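Local atomic coordinates of geranylgeranyl pyrophosphate synthase (Corynebacterium glutamicum, PDB entry 3Q2Q), a protein that probably acts as a polyprenyl diphosphate synthase of isoprenoid biosynthesis, lengthening allylic diphosphates with the aid of bound divalent metal ions. Residues T111-D116 / I140-I145; A281-I286 / E302-S307. All coordinates share one frame; numbering follows the deposited sequence. Where two conformers were deposited one is given.

Interaction 1. Residues T111-D116 / I140-I145; sequences TLYHDD and ILAGDI. With CA (calcium ion), chain C; DMA (dimethylallyl diphosphate), chain B.
With CG set anti to its carbonyl carbon (chi1 -71°), His114 carries its imidazole across to the antiparallel helix 133-157, and Tyr113, with a similar first torsion, lays its ring against Ala142. His114 NE2 donates to Ile140 O over 2.8 Å, a fairly straight bond (159°) that lies in the ring plane and meets a lone pair of the carbonyl. This oxygen also accepts Asp144 N, so two donors grip it. Gly143, with no side chain, lets the helices close: its CA comes 3.6 Å from His114 NE2 and 4.0 Å from Tyr113 CB. The small methyl of Ala142 makes a CH-pi contact over the centre of the tyrosine ring. Asp144 OD1 stands at the imidazole edge, 3.0 Å from His114 CE1, its carboxylate plane 78° from the ring. The other oxygen, OD2, bonds to His114 ND1 of the second subunit, and the relation is reciprocal.

Asp115, the next residue, points to the other side of its helix and chelates calcium through OD2 (2.4 Å) and OD1 (2.7 Å). The same ion takes DMA O1A and O3B and Asp119, an arrangement consistent with the first aspartate-rich DDxxD motif of prenyl synthases. Because both imidazole nitrogens face oxygen acceptors and two carboxylates lie close, His114 would be expected to favour the protonated form, on the same helix that carries the calcium ligand Asp115.

Interaction 2. Residues A281-I286 / E302-S307; sequences AELRDI and ELLSQS. With CA (calcium ion), chain G.
Leu303 and Leu304 meet Leu283 where two consecutive helices, 278-286 and 294-306, form an antiparallel helical hairpin, their local axes 10.5 Å apart. Along the second helix of this hairpin, Glu302 comes first and faces away from the partner helix; its chain bends at chi2 (65°) to bring OE2 to a calcium ion, 2.5 Å away. Leu303, turned inward, is the centre of the packing. Its CB lies 3.7 Å from Leu283 CD2 as the two side chains slide past each other in opposite directions, while its CD1 meets Ile286 CD1 tip to tip at 3.8 Å. The extended Glu282 crosses Leu303 at about a right angle, OE1 lying 3.7 Å from Leu303 CD2 while OE2 bonds to His299; a long acid can thus pass a leucine and still keep a polar partner. Leu304 crosses Leu283 at about a right angle, CD2 meeting Leu283 CD1, and both leucines also pack against the small Ala272 of helix 267-272.

Ser305 returns to the outer side, where its hydroxyl suits a double task: OG donates to Glu302 O and is a calcium ligand; two waters are further ligands of the ion. Gln306 NE2 gives Glu302 OE2 a bent bond on its anti lone pair, the oxygen tilted from the amide plane. Finally, Ser307 OG donates to Leu304 O over 2.7 Å, an oxygen that Ser307 N also reaches at 3.1 Å.

How the interactions relate
Both contacts join antiparallel helices of the same all-helical polyprenyl synthase chain, but they share no helix and serve different regions. Interaction 1 comes first in sequence, pairing helices 95-119 and 133-157, and is complete before interaction 2 begins with helices 278-286 and 294-306. Their centres are 38 Å apart and their nearest atoms about 22 Å, so neither touches the other. The 111-116/140-145 contact lies nearer the chain centre; the 281-286/302-307 contact is peripheral, without a neighbour from the other chain of the assembly. The substrate's metal site and the subunit interface thus meet in one contact, while the other is a separate hairpin whose calcium lies away from the allylic diphosphate.

Interaction 1. Residues T111-D116 / I140-I145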
# COMPACT_ATOMS: atom_id res chain seq x y z
N THR A 111 -6.54 -3.78 3.14
CA THR A 111 -6.53 -4.97 2.28
C THR A 111 -7.88 -5.26 1.65
O THR A 111 -7.96 -5.65 0.48
CB THR A 111 -6.03 -6.23 3.04
OG1 THR A 111 -6.96 -6.59 4.07
CG2 THR A 111 -4.68 -5.99 3.63
N LEU A 112 -8.95 -5.05 2.40
CA LEU A 112 -10.29 -5.10 1.82
C LEU A 112 -10.43 -4.13 0.65
O LEU A 112 -11.01 -4.48 -0.37
CB LEU A 112 -11.37 -4.79 2.86
CG LEU A 112 -11.72 -5.90 3.85
CD1 LEU A 112 -12.81 -5.42 4.81
CD2 LEU A 112 -12.17 -7.18 3.14
N TYR A 113 -9.92 -2.92 0.80
CA TYR A 113 -10.03 -1.94 -0.28
C TYR A 113 -9.31 -2.43 -1.51
O TYR A 113 -9.83 -2.36 -2.63
CB TYR A 113 -9.46 -0.59 0.15
CG TYR A 113 -10.41 0.26 0.93
CD1 TYR A 113 -11.64 0.63 0.40
CD2 TYR A 113 -10.07 0.73 2.19
CE1 TYR A 113 -12.51 1.42 1.10
CE2 TYR A 113 -10.94 1.53 2.91
CZ TYR A 113 -12.16 1.87 2.36
OH TYR A 113 -13.03 2.67 3.07
N HIS A 114 -8.10 -2.95 -1.32
CA HIS A 114 -7.34 -3.48 -2.45
C HIS A 114 -7.94 -4.79 -2.97
O HIS A 114 -8.00 -5.01 -4.17
CB HIS A 114 -5.86 -3.60 -2.09
CG HIS A 114 -5.17 -2.27 -1.98
ND1 HIS A 114 -3.82 -2.15 -1.76
CD2 HIS A 114 -5.66 -1.01 -2.09
CE1 HIS A 114 -3.50 -0.86 -1.72
NE2 HIS A 114 -4.59 -0.15 -1.91
N ASP A 115 -8.41 -5.65 -2.08
CA ASP A 115 -9.08 -6.86 -2.50
C ASP A 115 -10.35 -6.58 -3.31
O ASP A 115 -10.61 -7.26 -4.30
CB ASP A 115 -9.44 -7.73 -1.30
CG ASP A 115 -10.20 -8.97 -1.71
OD1 ASP A 115 -9.55 -9.97 -2.06
OD2 ASP A 115 -11.45 -8.93 -1.70
N ASP A 116 -11.12 -5.58 -2.89
CA ASP A 116 -12.37 -5.24 -3.58
C ASP A 116 -12.12 -4.79 -5.01
O ASP A 116 -12.84 -5.19 -5.92
CB ASP A 116 -13.16 -4.17 -2.82
CG ASP A 116 -13.78 -4.70 -1.54
OD1 ASP A 116 -13.68 -5.92 -1.28
OD2 ASP A 116 -14.36 -3.89 -0.78
N ILE A 140 -7.93 2.16 -4.46
CA ILE A 140 -6.50 1.86 -4.34
C ILE A 140 -5.84 2.90 -3.41
O ILE A 140 -5.07 2.55 -2.50
CB ILE A 140 -5.83 1.92 -5.70
CG1 ILE A 140 -6.28 0.72 -6.54
CG2 ILE A 140 -4.30 1.89 -5.55
CD1 ILE A 140 -5.82 0.83 -8.02
N LEU A 141 -6.16 4.17 -3.65
CA LEU A 141 -5.60 5.26 -2.87
C LEU A 141 -6.14 5.28 -1.45
O LEU A 141 -5.42 5.68 -0.52
CB LEU A 141 -5.84 6.60 -3.55
CG LEU A 141 -5.14 6.64 -4.92
CD1 LEU A 141 -5.50 7.93 -5.64
CD2 LEU A 141 -3.62 6.47 -4.78
N ALA A 142 -7.40 4.90 -1.27
CA ALA A 142 -7.94 4.79 0.09
C ALA A 142 -7.15 3.72 0.88
O ALA A 142 -6.77 3.94 2.04
CB ALA A 142 -9.41 4.45 0.05
N GLY A 143 -6.87 2.59 0.24
CA GLY A 143 -6.11 1.53 0.92
C GLY A 143 -4.73 2.04 1.27
O GLY A 143 -4.21 1.81 2.37
N ASP A 144 -4.13 2.77 0.34
CA ASP A 144 -2.78 3.34 0.56
C ASP A 144 -2.72 4.39 1.68
O ASP A 144 -1.78 4.40 2.48
CB ASP A 144 -2.26 3.95 -0.74
CG ASP A 144 -1.86 2.89 -1.79
OD1 ASP A 144 -1.97 1.67 -1.51
OD2 ASP A 144 -1.43 3.29 -2.89
N ILE A 145 -3.72 5.28 1.76
CA ILE A 145 -3.66 6.30 2.80
C ILE A 145 -3.84 5.60 4.14
O ILE A 145 -3.23 6.00 5.15
CB ILE A 145 -4.69 7.46 2.62
CG1 ILE A 145 -4.32 8.64 3.52
CG2 ILE A 145 -6.13 7.01 2.96
CD1 ILE A 145 -3.00 9.34 3.15
CA CA C . -12.00 -11.10 -2.54
C1 DMA B . -11.18 -10.32 1.57
O1 DMA B . -10.79 -11.62 1.11
C2 DMA B . -9.96 -9.44 1.66
C3 DMA B . -8.84 -9.90 2.24
C4 DMA B . -7.63 -9.02 2.31
C5 DMA B . -8.80 -11.30 2.79
PA DMA B . -11.90 -12.66 0.57
O1A DMA B . -11.83 -12.68 -0.94
O2A DMA B . -11.79 -13.94 1.37
O3A DMA B . -13.27 -11.93 0.96
PB DMA B . -14.48 -11.95 -0.09
O1B DMA B . -15.60 -11.26 0.66
O2B DMA B . -14.69 -13.43 -0.34
O3B DMA B . -13.96 -11.19 -1.29
O HOH W 1 -10.36 -12.29 -3.35
O HOH W 2 -13.29 -13.48 -3.06

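Interaction 2. Residues A281-I286 / E302-S307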
# COMPACT_ATOMS: atom_id res chain seq x y z
N ALA A 281 -15.78 -39.34 -9.36
CA ALA A 281 -15.61 -39.36 -10.82
C ALA A 281 -16.55 -38.40 -11.53
O ALA A 281 -16.16 -37.69 -12.47
CB ALA A 281 -15.73 -40.80 -11.39
N GLU A 282 -17.80 -38.38 -11.09
CA GLU A 282 -18.76 -37.50 -11.71
C GLU A 282 -18.44 -36.02 -11.42
O GLU A 282 -18.69 -35.15 -12.27
CB GLU A 282 -20.20 -37.82 -11.31
CG GLU A 282 -21.21 -37.10 -12.20
CD GLU A 282 -22.65 -37.43 -11.88
OE1 GLU A 282 -22.88 -38.34 -11.04
OE2 GLU A 282 -23.55 -36.79 -12.46
N LEU A 283 -17.92 -35.73 -10.23
CA LEU A 283 -17.55 -34.35 -9.88
C LEU A 283 -16.37 -33.85 -10.71
O LEU A 283 -16.33 -32.69 -11.11
CB LEU A 283 -17.24 -34.20 -8.38
CG LEU A 283 -18.45 -34.20 -7.44
CD1 LEU A 283 -18.02 -34.51 -5.98
CD2 LEU A 283 -19.25 -32.88 -7.51
N ARG A 284 -15.41 -34.73 -10.95
CA ARG A 284 -14.26 -34.39 -11.78
C ARG A 284 -14.71 -34.06 -13.21
O ARG A 284 -14.22 -33.11 -13.82
CB ARG A 284 -13.24 -35.53 -11.77
CG ARG A 284 -12.44 -35.62 -10.47
CD ARG A 284 -11.26 -36.59 -10.55
NE ARG A 284 -11.69 -37.98 -10.70
CZ ARG A 284 -12.03 -38.78 -9.69
NH1 ARG A 284 -12.39 -40.03 -9.93
NH2 ARG A 284 -12.00 -38.34 -8.44
N ASP A 285 -15.66 -34.83 -13.73
CA ASP A 285 -16.14 -34.62 -15.10
C ASP A 285 -17.01 -33.38 -15.27
O ASP A 285 -17.05 -32.79 -16.35
CB ASP A 285 -16.87 -35.87 -15.60
CG ASP A 285 -15.93 -37.02 -15.87
OD1 ASP A 285 -14.77 -36.77 -16.26
OD2 ASP A 285 -16.35 -38.18 -15.69
N ILE A 286 -17.72 -32.98 -14.22
CA ILE A 286 -18.53 -31.76 -14.27
C ILE A 286 -17.75 -30.48 -13.95
O ILE A 286 -18.00 -29.44 -14.57
CB ILE A 286 -19.72 -31.80 -13.31
CG1 ILE A 286 -20.63 -32.99 -13.61
CG2 ILE A 286 -20.51 -30.49 -13.39
CD1 ILE A 286 -21.73 -33.17 -12.57
N GLU A 302 -25.82 -31.50 -4.60
CA GLU A 302 -26.26 -32.82 -4.17
C GLU A 302 -25.13 -33.85 -4.22
O GLU A 302 -24.95 -34.57 -3.29
CB GLU A 302 -27.48 -33.31 -4.95
CG GLU A 302 -27.97 -34.72 -4.61
CD GLU A 302 -28.50 -34.89 -3.18
OE1 GLU A 302 -29.15 -33.94 -2.69
OE2 GLU A 302 -28.28 -35.95 -2.55
N LEU A 303 -24.36 -33.88 -5.29
CA LEU A 303 -23.23 -34.80 -5.35
C LEU A 303 -22.33 -34.60 -4.12
O LEU A 303 -21.95 -35.57 -3.46
CB LEU A 303 -22.43 -34.59 -6.63
CG LEU A 303 -23.13 -35.14 -7.89
CD1 LEU A 303 -22.39 -34.72 -9.14
CD2 LEU A 303 -23.22 -36.65 -7.82
N LEU A 304 -22.02 -33.35 -3.82
CA LEU A 304 -21.14 -33.06 -2.68
C LEU A 304 -21.73 -33.62 -1.38
O LEU A 304 -20.99 -34.14 -0.54
CB LEU A 304 -20.90 -31.54 -2.58
CG LEU A 304 -19.97 -30.99 -3.68
CD1 LEU A 304 -20.08 -29.46 -3.73
CD2 LEU A 304 -18.51 -31.43 -3.44
N SER A 305 -23.06 -33.55 -1.24
CA SER A 305 -23.71 -34.08 -0.04
C SER A 305 -23.63 -35.60 -0.00
O SER A 305 -23.74 -36.20 1.07
CB SER A 305 -25.17 -33.62 0.07
OG SER A 305 -26.00 -34.37 -0.80
N GLN A 306 -23.40 -36.22 -1.16
CA GLN A 306 -23.29 -37.67 -1.23
C GLN A 306 -21.82 -38.11 -1.06
O GLN A 306 -21.54 -39.28 -0.92
CB GLN A 306 -23.85 -38.20 -2.57
CG GLN A 306 -25.35 -38.02 -2.70
CD GLN A 306 -25.86 -38.18 -4.13
OE1 GLN A 306 -25.09 -38.43 -5.06
NE2 GLN A 306 -27.16 -38.04 -4.30
N SER A 307 -20.90 -37.14 -1.11
CA SER A 307 -19.47 -37.44 -1.06
C SER A 307 -18.95 -37.46 0.37
O SER A 307 -19.71 -37.28 1.30
CB SER A 307 -18.68 -36.36 -1.83
OG SER A 307 -18.57 -35.18 -1.03
CA CA G . -28.27 -35.17 -0.13
O HOH W 3 -28.32 -32.91 -0.13
O HOH W 4 -27.12 -37.18 0.54